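Local atomic coordinates of nucleoporin NUP82 (Chaetomium thermophilum, PDB entry 5CWW), a protein that probably serves as a structural component of the nuclear pore complex and as a docking partner for transport factors, here represented by its N-terminal beta-propeller part. Residues A10-P15 with P585-F590; H19-P24 with T54-A59; A256-T261 with I392-E397; P269-L274 with V281-P286. All blocks are in the same frame, centred on the assembly; numbering follows the deposited sequence.

The chain meets its own C-terminal end almost at once: contact 1 sets residues 10-15 against strand 585-589 and so brackets the other three. Contact 2 closes early, a short loop from 19-24 to 54-59 that binds the N-terminal segment to the sheet of strand 55-60; it touches contact 1 where His19 ND1 is hydrogen-bonded to Leu12 O. Contact 3 opens only after contact 2 has closed, and spans from strand 254-258 to strand 389-395, joining two successive sheets. Within that span lies contact 4, the hairpin of strands 272-276 and 281-284, whose first strand pairs with 254-258. None of the loops cross, and contacts 1 and 3 lie about 30 Å apart between centres.

Contact 1: residues A10-P15 with P585-F590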
loop_
_atom_site.group_PDB
_atom_site.type_symbol
_atom_site.label_atom_id
_atom_site.label_comp_id
_atom_site.label_asym_id
_atom_site.label_seq_id
_atom_site.Cartn_x
_atom_site.Cartn_y
_atom_site.Cartn_z
ATOM N N ALA B 10 29.053 20.157 11.753
ATOM C CA ALA B 10 29.389 20.331 13.162
ATOM C C ALA B 10 28.182 20.740 14.002
ATOM O O ALA B 10 28.110 20.415 15.186
ATOM C CB ALA B 10 30.497 21.361 13.308
ATOM N N TRP B 11 27.238 21.452 13.392
ATOM C CA TRP B 11 26.086 21.970 14.127
ATOM C C TRP B 11 24.995 20.911 14.303
ATOM O O TRP B 11 23.899 21.214 14.775
ATOM C CB TRP B 11 25.517 23.218 13.436
ATOM C CG TRP B 11 25.191 23.050 11.984
ATOM C CD1 TRP B 11 26.039 23.228 10.930
ATOM C CD2 TRP B 11 23.923 22.691 11.422
ATOM N NE1 TRP B 11 25.381 22.994 9.748
ATOM C CE2 TRP B 11 24.080 22.663 10.022
ATOM C CE3 TRP B 11 22.672 22.385 11.968
ATOM C CZ2 TRP B 11 23.034 22.340 9.160
ATOM C CZ3 TRP B 11 21.634 22.066 11.109
ATOM C CH2 TRP B 11 21.822 22.046 9.722
ATOM N N LEU B 12 25.303 19.673 13.924
ATOM C CA LEU B 12 24.418 18.538 14.179
ATOM C C LEU B 12 25.148 17.450 14.966
ATOM O O LEU B 12 24.567 16.411 15.279
ATOM C CB LEU B 12 23.872 17.962 12.868
ATOM C CG LEU B 12 22.813 18.787 12.130
ATOM C CD1 LEU B 12 22.431 18.108 10.824
ATOM C CD2 LEU B 12 21.576 19.009 12.990
ATOM N N ASN B 13 26.416 17.698 15.283
ATOM C CA ASN B 13 27.206 16.772 16.087
ATOM C C ASN B 13 27.467 17.331 17.479
ATOM O O ASN B 13 27.552 18.543 17.664
ATOM C CB ASN B 13 28.538 16.461 15.400
ATOM C CG ASN B 13 28.357 15.803 14.045
ATOM O OD1 ASN B 13 28.991 16.194 13.065
ATOM N ND2 ASN B 13 27.493 14.795 13.982
ATOM N N GLU B 14 27.590 16.434 18.451
ATOM C CA GLU B 14 27.863 16.812 19.833
ATOM C C GLU B 14 29.128 17.673 19.911
ATOM O O GLU B 14 30.076 17.440 19.164
ATOM C CB GLU B 14 28.011 15.550 20.691
ATOM C CG GLU B 14 27.799 15.760 22.183
ATOM C CD GLU B 14 27.760 14.456 22.961
ATOM O OE1 GLU B 14 27.858 14.506 24.205
ATOM O OE2 GLU B 14 27.625 13.386 22.331
ATOM N N PRO B 15 29.155 18.672 20.813
ATOM C CA PRO B 15 28.140 19.081 21.790
ATOM C C PRO B 15 27.167 20.145 21.273
ATOM O O PRO B 15 26.624 20.908 22.072
ATOM C CB PRO B 15 28.991 19.637 22.933
ATOM C CG PRO B 15 30.146 20.263 22.236
ATOM C CD PRO B 15 30.412 19.420 21.007
ATOM N N PRO B 585 23.232 11.491 13.628
ATOM C CA PRO B 585 22.566 11.947 12.405
ATOM C C PRO B 585 23.377 11.676 11.148
ATOM O O PRO B 585 24.569 11.379 11.225
ATOM C CB PRO B 585 22.429 13.449 12.632
ATOM C CG PRO B 585 23.627 13.800 13.435
ATOM C CD PRO B 585 23.935 12.598 14.302
ATOM N N ILE B 586 22.714 11.782 10.003
ATOM C CA ILE B 586 23.367 11.682 8.706
ATOM C C ILE B 586 22.805 12.782 7.817
ATOM O O ILE B 586 21.651 12.719 7.395
ATOM C CB ILE B 586 23.147 10.301 8.052
ATOM C CG1 ILE B 586 23.718 9.196 8.944
ATOM C CG2 ILE B 586 23.793 10.252 6.669
ATOM C CD1 ILE B 586 23.380 7.791 8.482
ATOM N N ALA B 587 23.627 13.793 7.553
ATOM C CA ALA B 587 23.226 14.928 6.729
ATOM C C ALA B 587 24.245 15.173 5.622
ATOM O O ALA B 587 25.278 15.805 5.845
ATOM C CB ALA B 587 23.061 16.170 7.587
ATOM N N LEU B 588 23.942 14.665 4.431
ATOM C CA LEU B 588 24.846 14.755 3.290
ATOM C C LEU B 588 24.329 15.750 2.254
ATOM O O LEU B 588 23.220 15.605 1.735
ATOM C CB LEU B 588 25.020 13.373 2.660
ATOM C CG LEU B 588 25.457 12.285 3.645
ATOM C CD1 LEU B 588 25.468 10.922 2.978
ATOM C CD2 LEU B 588 26.826 12.603 4.236
ATOM N N PHE B 589 25.152 16.752 1.952
ATOM C CA PHE B 589 24.748 17.876 1.111
ATOM C C PHE B 589 25.182 17.709 -0.345
ATOM O O PHE B 589 26.224 17.116 -0.628
ATOM C CB PHE B 589 25.325 19.179 1.675
ATOM C CG PHE B 589 24.689 19.615 2.968
ATOM C CD1 PHE B 589 24.870 18.880 4.129
ATOM C CD2 PHE B 589 23.915 20.762 3.022
ATOM C CE1 PHE B 589 24.283 19.277 5.318
ATOM C CE2 PHE B 589 23.327 21.166 4.208
ATOM C CZ PHE B 589 23.513 20.422 5.358
ATOM N N PHE B 590 24.370 18.240 -1.256
ATOM C CA PHE B 590 24.637 18.164 -2.693
ATOM C C PHE B 590 24.723 19.539 -3.336
ATOM O O PHE B 590 25.241 19.678 -4.444
ATOM C CB PHE B 590 23.555 17.349 -3.392
ATOM C CG PHE B 590 23.431 15.958 -2.875
ATOM C CD1 PHE B 590 24.293 14.964 -3.306
ATOM C CD2 PHE B 590 22.457 15.643 -1.948
ATOM C CE1 PHE B 590 24.177 13.679 -2.824
ATOM C CE2 PHE B 590 22.337 14.365 -1.466
ATOM C CZ PHE B 590 23.198 13.378 -1.902
#
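Pro585 turns its ring toward Leu12, and the pyrrolidine CG of Pro585 comes within 3.3 Å of Leu12 O. This is a van der Waals approach to an oxygen that is already engaged by His19 ND1. CB of Leu12 lies beside the same ring carbon, while Phe22 packs on the proline as well. Cutting Pro585 down to a glycine would remove the ring carbons, and is likely to open a gap between Leu12 and Phe22 that the bare strand could not fill. Ile586 points away, toward Phe553 of strand 548-554. At Ala587 the methyl again turns toward the loop, and Leu12 CD1 meets Ala587 CB at 3.8 Å; with chi2 of Leu12 at 177° this branch is stretched out toward the strand. Phe589 ends the row: its CZ approaches Trp11 CZ2 at 4.3 Å, the two rings meeting obliquely. Leu12 CG lies over one face of the Trp11 ring, so the tryptophan and leucine reach the strand as one apolar block. Ala587 also shares a backbone hydrogen bond with Phe7, consistent with the closure of a beta-propeller in which the N-terminal segment adds to the last blade.

Contact 2: residues H19-P24 with T54-A59; sequences HKLFAP and TEIFVA
Leu21 and Phe22 reach strand 55-59 from the same side, and Ile56 and Val58 turn their side chains toward them. The end of Ile56 is where the two approaches meet. Its CG1 is held between the backbone N and the carbonyl carbon (chi1 62°), and from there the branch runs out extended, which brings Ile56 CD1 to 4.0 Å from Leu21 CD1. The same methyl lies 4.2 Å from Phe22 CZ. The leucine slants across the isoleucine, whereas Phe22 and Ile56 cross at about a right angle, with CD1 of the isoleucine at the CZ end of the ring. Val58 works one step further along. Its CG2 faces Phe22 CE2 at 4.4 Å, and Val58 CG1 lies 3.4 Å from Leu21 O, closer to the backbone than to any side chain of the loop. Strand 55-60 belongs to a four-stranded antiparallel sheet, a blade of the beta-propeller, and the N-terminal segment lies across the side of it that carries Ile56 and Val58. Leu72 of helix 69-77 and Tyr106 of strand 106-110 also pack on Leu21. At the end of the 3-10 segment, His19 O accepts from Phe22 N and also from Ala23 N, at 3.0 Å each; the turn holds the backbone so that Leu21 is directed at the strand and the end of the Phe22 side chain comes near it.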
loop_
_atom_site.group_PDB
_atom_site.type_symbol
_atom_site.label_atom_id
_atom_site.label_comp_id
_atom_site.label_asym_id
_atom_site.label_seq_id
_atom_site.Cartn_x
_atom_site.Cartn_y
_atom_site.Cartn_z
ATOM N N HIS B 19 22.383 18.173 17.910
ATOM C CA HIS B 19 22.648 16.748 18.079
ATOM C C HIS B 19 21.660 16.107 19.051
ATOM O O HIS B 19 21.487 14.888 19.054
ATOM C CB HIS B 19 24.080 16.522 18.568
ATOM C CG HIS B 19 24.466 15.077 18.649
ATOM N ND1 HIS B 19 24.613 14.281 17.534
ATOM C CD2 HIS B 19 24.729 14.284 19.715
ATOM C CE1 HIS B 19 24.952 13.060 17.908
ATOM N NE2 HIS B 19 25.028 13.034 19.226
ATOM N N LYS B 20 21.014 16.931 19.870
ATOM C CA LYS B 20 20.053 16.433 20.849
ATOM C C LYS B 20 18.865 15.760 20.167
ATOM O O LYS B 20 18.200 14.911 20.760
ATOM C CB LYS B 20 19.560 17.577 21.739
ATOM C CG LYS B 20 20.634 18.176 22.636
ATOM C CD LYS B 20 20.059 19.253 23.546
ATOM C CE LYS B 20 21.124 19.849 24.456
ATOM N NZ LYS B 20 21.702 18.843 25.391
ATOM N N LEU B 21 18.605 16.145 18.923
ATOM C CA LEU B 21 17.509 15.570 18.150
ATOM C C LEU B 21 17.710 14.082 17.874
ATOM O O LEU B 21 16.745 13.358 17.623
ATOM C CB LEU B 21 17.350 16.315 16.822
ATOM C CG LEU B 21 16.817 17.746 16.903
ATOM C CD1 LEU B 21 17.033 18.467 15.586
ATOM C CD2 LEU B 21 15.342 17.745 17.270
ATOM N N PHE B 22 18.961 13.631 17.927
ATOM C CA PHE B 22 19.312 12.280 17.501
ATOM C C PHE B 22 19.884 11.422 18.627
ATOM O O PHE B 22 19.675 10.210 18.655
ATOM C CB PHE B 22 20.322 12.354 16.353
ATOM C CG PHE B 22 19.891 13.255 15.231
ATOM C CD1 PHE B 22 20.216 14.601 15.245
ATOM C CD2 PHE B 22 19.151 12.759 14.169
ATOM C CE1 PHE B 22 19.820 15.437 14.218
ATOM C CE2 PHE B 22 18.750 13.589 13.138
ATOM C CZ PHE B 22 19.085 14.930 13.162
ATOM N N ALA B 23 20.602 12.049 19.554
ATOM C CA ALA B 23 21.250 11.317 20.639
ATOM C C ALA B 23 20.220 10.765 21.624
ATOM O O ALA B 23 19.196 11.397 21.858
ATOM C CB ALA B 23 22.238 12.214 21.362
ATOM N N PRO B 24 20.498 9.594 22.224
ATOM C CA PRO B 24 19.549 9.027 23.185
ATOM C C PRO B 24 19.777 9.531 24.606
ATOM O O PRO B 24 18.800 9.807 25.302
ATOM C CB PRO B 24 19.821 7.525 23.091
ATOM C CG PRO B 24 21.255 7.410 22.605
ATOM C CD PRO B 24 21.711 8.765 22.118
ATOM N N THR B 54 12.011 23.773 7.067
ATOM C CA THR B 54 13.286 23.464 7.710
ATOM C C THR B 54 13.101 22.775 9.064
ATOM O O THR B 54 14.080 22.436 9.731
ATOM C CB THR B 54 14.131 24.734 7.910
ATOM O OG1 THR B 54 13.392 25.695 8.674
ATOM C CG2 THR B 54 14.506 25.335 6.567
ATOM N N GLU B 55 11.850 22.571 9.469
ATOM C CA GLU B 55 11.556 21.849 10.703
ATOM C C GLU B 55 11.573 20.346 10.457
ATOM O O GLU B 55 11.176 19.882 9.386
ATOM C CB GLU B 55 10.193 22.256 11.268
ATOM C CG GLU B 55 10.077 23.716 11.675
ATOM C CD GLU B 55 8.729 24.038 12.300
ATOM O OE1 GLU B 55 7.915 23.106 12.480
ATOM O OE2 GLU B 55 8.483 25.222 12.613
ATOM N N ILE B 56 12.028 19.588 11.452
ATOM C CA ILE B 56 11.995 18.133 11.374
ATOM C C ILE B 56 11.470 17.529 12.673
ATOM O O ILE B 56 11.582 18.128 13.743
ATOM C CB ILE B 56 13.392 17.538 11.066
ATOM C CG1 ILE B 56 14.393 17.868 12.178
ATOM C CG2 ILE B 56 13.894 18.049 9.725
ATOM C CD1 ILE B 56 15.701 17.109 12.064
ATOM N N PHE B 57 10.896 16.337 12.555
ATOM C CA PHE B 57 10.362 15.601 13.694
ATOM C C PHE B 57 11.030 14.235 13.734
ATOM O O PHE B 57 10.922 13.459 12.786
ATOM C CB PHE B 57 8.842 15.463 13.588
ATOM C CG PHE B 57 8.119 16.778 13.529
ATOM C CD1 PHE B 57 8.037 17.488 12.342
ATOM C CD2 PHE B 57 7.524 17.306 14.661
ATOM C CE1 PHE B 57 7.375 18.699 12.286
ATOM C CE2 PHE B 57 6.858 18.516 14.612
ATOM C CZ PHE B 57 6.783 19.213 13.423
ATOM N N VAL B 58 11.724 13.953 14.832
ATOM C CA VAL B 58 12.539 12.748 14.943
ATOM C C VAL B 58 12.033 11.833 16.047
ATOM O O VAL B 58 12.143 12.150 17.233
ATOM C CB VAL B 58 14.013 13.102 15.223
ATOM C CG1 VAL B 58 14.880 11.847 15.212
ATOM C CG2 VAL B 58 14.519 14.114 14.202
ATOM N N ALA B 59 11.491 10.686 15.649
ATOM C CA ALA B 59 10.992 9.710 16.605
ATOM C C ALA B 59 12.152 8.975 17.265
ATOM O O ALA B 59 13.009 8.411 16.587
ATOM C CB ALA B 59 10.060 8.721 15.920
#

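Contact 3: residues A256-T261 with I392-E397; sequences AACFPT and IYVIGE
Thr261 meets the end of strand 392-395 with both its backbone and its side chain: Thr261 N donates to Val394 O at 3.3 Å, a nearly straight bond of 163°. The CB of Thr261 points toward the partner segment and divides there. Its hydroxyl branch, OG1, sits between the backbone N and the carbonyl carbon (chi1 57°), where it receives a weak hydrogen bond of 3.5 Å from Gly396 N. The methyl branch, CG2, lies 3.5 Å from Tyr393 OH, the two side chains crossing at about a right angle; that hydroxyl is itself hydrogen-bonded to Pro499 O. With a glycine in place of Thr261, both branches vanish, which would probably leave the Gly396 amide without its weak acceptor and the tyrosine ring without the methyl beside it. Upstream, a water accepts from Val394 N at 3.0 Å and donates to Phe259 O at 2.8 Å, bridging where the backbones are too far apart to pair. Cys258 SG packs on Val394 CG2 at 3.6 Å. The strands run parallel, 15° apart, with axes 6.6 Å apart, as expected for the inner strands of adjacent propeller blades. Around them, Trp273 of strand 272-276 covers Ile392 and Val394, Val193 of strand 189-194 packs on Ala257, and Glu494 of strand 491-494 touches Thr261 and Tyr393.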
loop_
_atom_site.group_PDB
_atom_site.type_symbol
_atom_site.label_atom_id
_atom_site.label_comp_id
_atom_site.label_asym_id
_atom_site.label_seq_id
_atom_site.Cartn_x
_atom_site.Cartn_y
_atom_site.Cartn_z
ATOM N N ALA B 256 3.404 -2.677 1.617
ATOM C CA ALA B 256 3.263 -1.228 1.609
ATOM C C ALA B 256 2.224 -0.779 0.593
ATOM O O ALA B 256 1.875 -1.518 -0.327
ATOM C CB ALA B 256 4.601 -0.560 1.316
ATOM N N ALA B 257 1.744 0.446 0.768
ATOM C CA ALA B 257 0.784 1.043 -0.147
ATOM C C ALA B 257 1.110 2.516 -0.328
ATOM O O ALA B 257 1.680 3.149 0.563
ATOM C CB ALA B 257 -0.627 0.872 0.367
ATOM N N CYS B 258 0.754 3.060 -1.487
ATOM C CA CYS B 258 0.986 4.469 -1.747
ATOM C C CYS B 258 0.003 5.015 -2.770
ATOM O O CYS B 258 -0.581 4.263 -3.553
ATOM C CB CYS B 258 2.419 4.687 -2.237
ATOM S SG CYS B 258 2.753 3.959 -3.852
ATOM N N PHE B 259 -0.197 6.329 -2.723
ATOM C CA PHE B 259 -0.827 7.056 -3.812
ATOM C C PHE B 259 0.278 7.590 -4.706
ATOM O O PHE B 259 1.406 7.783 -4.246
ATOM C CB PHE B 259 -1.692 8.207 -3.297
ATOM C CG PHE B 259 -2.999 7.770 -2.709
ATOM C CD1 PHE B 259 -4.034 7.347 -3.526
ATOM C CD2 PHE B 259 -3.200 7.796 -1.341
ATOM C CE1 PHE B 259 -5.243 6.943 -2.989
ATOM C CE2 PHE B 259 -4.410 7.396 -0.796
ATOM C CZ PHE B 259 -5.432 6.968 -1.624
ATOM N N PRO B 260 -0.029 7.827 -5.988
ATOM C CA PRO B 260 0.987 8.482 -6.806
ATOM C C PRO B 260 1.371 9.836 -6.240
ATOM O O PRO B 260 0.564 10.480 -5.561
ATOM C CB PRO B 260 0.302 8.625 -8.166
ATOM C CG PRO B 260 -0.627 7.475 -8.216
ATOM C CD PRO B 260 -1.148 7.333 -6.806
ATOM N N THR B 261 2.614 10.226 -6.497
ATOM C CA THR B 261 3.086 11.581 -6.260
ATOM C C THR B 261 2.056 12.547 -6.829
ATOM O O THR B 261 1.517 12.300 -7.906
ATOM C CB THR B 261 4.455 11.806 -6.922
ATOM O OG1 THR B 261 4.354 11.518 -8.322
ATOM C CG2 THR B 261 5.505 10.893 -6.306
ATOM N N ILE B 392 6.852 0.072 -2.218
ATOM C CA ILE B 392 6.360 0.456 -3.530
ATOM C C ILE B 392 6.337 1.975 -3.615
ATOM O O ILE B 392 5.991 2.655 -2.648
ATOM C CB ILE B 392 4.955 -0.123 -3.811
ATOM C CG1 ILE B 392 4.485 0.275 -5.213
ATOM C CG2 ILE B 392 3.958 0.329 -2.737
ATOM C CD1 ILE B 392 3.250 -0.464 -5.684
ATOM N N TYR B 393 6.725 2.501 -4.772
ATOM C CA TYR B 393 6.773 3.940 -4.995
ATOM C C TYR B 393 6.334 4.246 -6.416
ATOM O O TYR B 393 6.945 3.778 -7.375
ATOM C CB TYR B 393 8.179 4.480 -4.738
ATOM C CG TYR B 393 8.354 5.934 -5.107
ATOM C CD1 TYR B 393 7.786 6.938 -4.336
ATOM C CD2 TYR B 393 9.095 6.301 -6.222
ATOM C CE1 TYR B 393 7.947 8.270 -4.671
ATOM C CE2 TYR B 393 9.262 7.629 -6.562
ATOM C CZ TYR B 393 8.686 8.609 -5.783
ATOM O OH TYR B 393 8.851 9.930 -6.122
ATOM N N VAL B 394 5.261 5.019 -6.542
ATOM C CA VAL B 394 4.645 5.266 -7.836
ATOM C C VAL B 394 4.718 6.735 -8.224
ATOM O O VAL B 394 4.274 7.610 -7.486
ATOM C CB VAL B 394 3.174 4.823 -7.847
ATOM C CG1 VAL B 394 2.560 5.023 -9.234
ATOM C CG2 VAL B 394 3.067 3.364 -7.430
ATOM N N ILE B 395 5.290 6.989 -9.395
ATOM C CA ILE B 395 5.315 8.323 -9.969
ATOM C C ILE B 395 4.170 8.420 -10.966
ATOM O O ILE B 395 4.206 7.795 -12.028
ATOM C CB ILE B 395 6.655 8.621 -10.656
ATOM C CG1 ILE B 395 7.811 8.355 -9.690
ATOM C CG2 ILE B 395 6.693 10.065 -11.139
ATOM C CD1 ILE B 395 9.160 8.278 -10.352
ATOM N N GLY B 396 3.150 9.193 -10.617
ATOM C CA GLY B 396 1.963 9.288 -11.442
ATOM C C GLY B 396 2.236 9.961 -12.772
ATOM O O GLY B 396 3.119 10.813 -12.879
ATOM N N GLU B 397 1.479 9.564 -13.789
ATOM C CA GLU B 397 1.500 10.247 -15.073
ATOM C C GLU B 397 1.239 11.727 -14.854
ATOM O O GLU B 397 0.492 12.098 -13.948
ATOM C CB GLU B 397 0.453 9.661 -16.018
ATOM C CG GLU B 397 -0.959 9.657 -15.433
ATOM C CD GLU B 397 -2.036 9.495 -16.483
ATOM O OE1 GLU B 397 -1.958 10.169 -17.531
ATOM O OE2 GLU B 397 -2.966 8.699 -16.254
HETATM O O HOH W 1 4.135 7.156 -4.707
#

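Contact 4: residues P269-L274 with V281-P286; sequences PMTLWL and VYALCP
Met270 and Pro286 mark the open end of a beta hairpin, strands 272-276 and 281-284, which forms the middle of one antiparallel blade of the propeller. With CG placed opposite the carbonyl carbon (chi1 -49°) and the chain extended beyond it, Met270 lays its SD 3.8 Å from Pro286 CB and carries its end away toward helix 298-315. Thr271 follows with a CA-H...O contact, Thr271 CA to Leu284 O at 3.3 Å; its hydroxyl is taken up by Trp267 O, and its CG2 rests against Cys285 CB. Leu272 and Leu284 form a hydrogen-bonded pair: Leu272 N donates to Leu284 O at 2.9 Å and Leu284 N returns a bond of 2.8 Å to Leu272 O. Leu221 of helix 221-225 covers Leu284 on this face, and Leu274 beside it. The non-hydrogen-bonded pair comes next. Ala283 CB stands over one face of the Trp273 six-membered ring, only 9° off its normal, in a CH-pi contact of 3.9 Å to the centroid. The edge of the same indole has Val281 CG1 in its plane, 3.8 Å from Trp273 CE3, so the two residues of the second strand hold the ring from different sides. Leu274 forms the second hydrogen-bonded pair with Tyr282, whose side chain packs on a basic side chain of another protein chain. Here Leu274 N donates to Tyr282 O at 2.8 Å, and Tyr282 N returns a bond of 2.9 Å to Leu274 O.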
loop_
_atom_site.group_PDB
_atom_site.type_symbol
_atom_site.label_atom_id
_atom_site.label_comp_id
_atom_site.label_asym_id
_atom_site.label_seq_id
_atom_site.Cartn_x
_atom_site.Cartn_y
_atom_site.Cartn_z
ATOM N N PRO B 269 -4.309 10.371 -9.260
ATOM C CA PRO B 269 -4.510 10.813 -7.873
ATOM C C PRO B 269 -5.694 10.146 -7.163
ATOM O O PRO B 269 -5.917 10.441 -5.990
ATOM C CB PRO B 269 -4.736 12.324 -8.007
ATOM C CG PRO B 269 -4.942 12.608 -9.471
ATOM C CD PRO B 269 -4.829 11.334 -10.244
ATOM N N MET B 270 -6.423 9.266 -7.848
ATOM C CA MET B 270 -7.477 8.467 -7.215
ATOM C C MET B 270 -7.110 6.990 -7.184
ATOM O O MET B 270 -7.969 6.142 -6.943
ATOM C CB MET B 270 -8.805 8.613 -7.954
ATOM C CG MET B 270 -9.220 10.026 -8.238
ATOM S SD MET B 270 -10.736 10.060 -9.201
ATOM C CE MET B 270 -10.733 11.777 -9.708
ATOM N N THR B 271 -5.847 6.682 -7.448
ATOM C CA THR B 271 -5.416 5.295 -7.554
ATOM C C THR B 271 -4.534 4.916 -6.377
ATOM O O THR B 271 -3.452 5.475 -6.199
ATOM C CB THR B 271 -4.654 5.039 -8.865
ATOM O OG1 THR B 271 -5.454 5.471 -9.974
ATOM C CG2 THR B 271 -4.334 3.554 -9.021
ATOM N N LEU B 272 -5.003 3.968 -5.574
ATOM C CA LEU B 272 -4.192 3.414 -4.498
ATOM C C LEU B 272 -3.453 2.187 -5.011
ATOM O O LEU B 272 -4.064 1.258 -5.541
ATOM C CB LEU B 272 -5.052 3.048 -3.287
ATOM C CG LEU B 272 -4.287 2.477 -2.088
ATOM C CD1 LEU B 272 -3.350 3.523 -1.494
ATOM C CD2 LEU B 272 -5.256 1.955 -1.027
ATOM N N TRP B 273 -2.135 2.206 -4.865
ATOM C CA TRP B 273 -1.286 1.099 -5.278
ATOM C C TRP B 273 -0.836 0.312 -4.057
ATOM O O TRP B 273 -0.532 0.901 -3.019
ATOM C CB TRP B 273 -0.069 1.616 -6.047
ATOM C CG TRP B 273 -0.373 2.079 -7.437
ATOM C CD1 TRP B 273 -0.754 3.334 -7.821
ATOM C CD2 TRP B 273 -0.308 1.298 -8.634
ATOM N NE1 TRP B 273 -0.929 3.381 -9.183
ATOM C CE2 TRP B 273 -0.662 2.142 -9.706
ATOM C CE3 TRP B 273 0.017 -0.035 -8.904
ATOM C CZ2 TRP B 273 -0.706 1.696 -11.025
ATOM C CZ3 TRP B 273 -0.024 -0.475 -10.216
ATOM C CH2 TRP B 273 -0.383 0.388 -11.257
ATOM N N LEU B 274 -0.776 -1.012 -4.186
ATOM C CA LEU B 274 -0.352 -1.867 -3.080
ATOM C C LEU B 274 0.658 -2.915 -3.514
ATOM O O LEU B 274 0.571 -3.463 -4.616
ATOM C CB LEU B 274 -1.553 -2.571 -2.455
ATOM C CG LEU B 274 -2.664 -1.680 -1.900
ATOM C CD1 LEU B 274 -3.781 -1.510 -2.925
ATOM C CD2 LEU B 274 -3.196 -2.254 -0.601
ATOM N N VAL B 281 1.415 -7.110 -6.970
ATOM C CA VAL B 281 1.080 -5.694 -6.962
ATOM C C VAL B 281 -0.384 -5.540 -7.343
ATOM O O VAL B 281 -0.872 -6.227 -8.239
ATOM C CB VAL B 281 1.974 -4.892 -7.944
ATOM C CG1 VAL B 281 1.512 -3.447 -8.056
ATOM C CG2 VAL B 281 3.432 -4.955 -7.511
ATOM N N TYR B 282 -1.072 -4.630 -6.661
ATOM C CA TYR B 282 -2.485 -4.378 -6.907
ATOM C C TYR B 282 -2.754 -2.884 -7.024
ATOM O O TYR B 282 -1.974 -2.064 -6.541
ATOM C CB TYR B 282 -3.341 -4.958 -5.779
ATOM C CG TYR B 282 -3.358 -6.466 -5.710
ATOM C CD1 TYR B 282 -2.396 -7.158 -4.988
ATOM C CD2 TYR B 282 -4.347 -7.198 -6.350
ATOM C CE1 TYR B 282 -2.414 -8.537 -4.915
ATOM C CE2 TYR B 282 -4.372 -8.575 -6.285
ATOM C CZ TYR B 282 -3.405 -9.240 -5.565
ATOM O OH TYR B 282 -3.429 -10.613 -5.494
ATOM N N ALA B 283 -3.873 -2.539 -7.651
ATOM C CA ALA B 283 -4.302 -1.150 -7.752
ATOM C C ALA B 283 -5.802 -1.032 -7.514
ATOM O O ALA B 283 -6.574 -1.890 -7.936
ATOM C CB ALA B 283 -3.930 -0.576 -9.112
ATOM N N LEU B 284 -6.197 0.035 -6.826
ATOM C CA LEU B 284 -7.602 0.357 -6.595
ATOM C C LEU B 284 -7.918 1.723 -7.176
ATOM O O LEU B 284 -7.312 2.716 -6.780
ATOM C CB LEU B 284 -7.927 0.370 -5.102
ATOM C CG LEU B 284 -8.322 -0.904 -4.364
ATOM C CD1 LEU B 284 -8.574 -0.541 -2.910
ATOM C CD2 LEU B 284 -9.554 -1.562 -4.970
ATOM N N CYS B 285 -8.882 1.786 -8.087
ATOM C CA CYS B 285 -9.217 3.050 -8.732
ATOM C C CYS B 285 -10.660 3.068 -9.231
ATOM O O CYS B 285 -11.086 2.130 -9.898
ATOM C CB CYS B 285 -8.261 3.306 -9.897
ATOM S SG CYS B 285 -8.670 4.746 -10.892
ATOM N N PRO B 286 -11.414 4.143 -8.933
ATOM C CA PRO B 286 -11.061 5.359 -8.192
ATOM C C PRO B 286 -11.377 5.276 -6.699
ATOM O O PRO B 286 -12.534 5.066 -6.333
ATOM C CB PRO B 286 -11.927 6.421 -8.862
ATOM C CG PRO B 286 -13.166 5.686 -9.240
ATOM C CD PRO B 286 -12.781 4.238 -9.476
#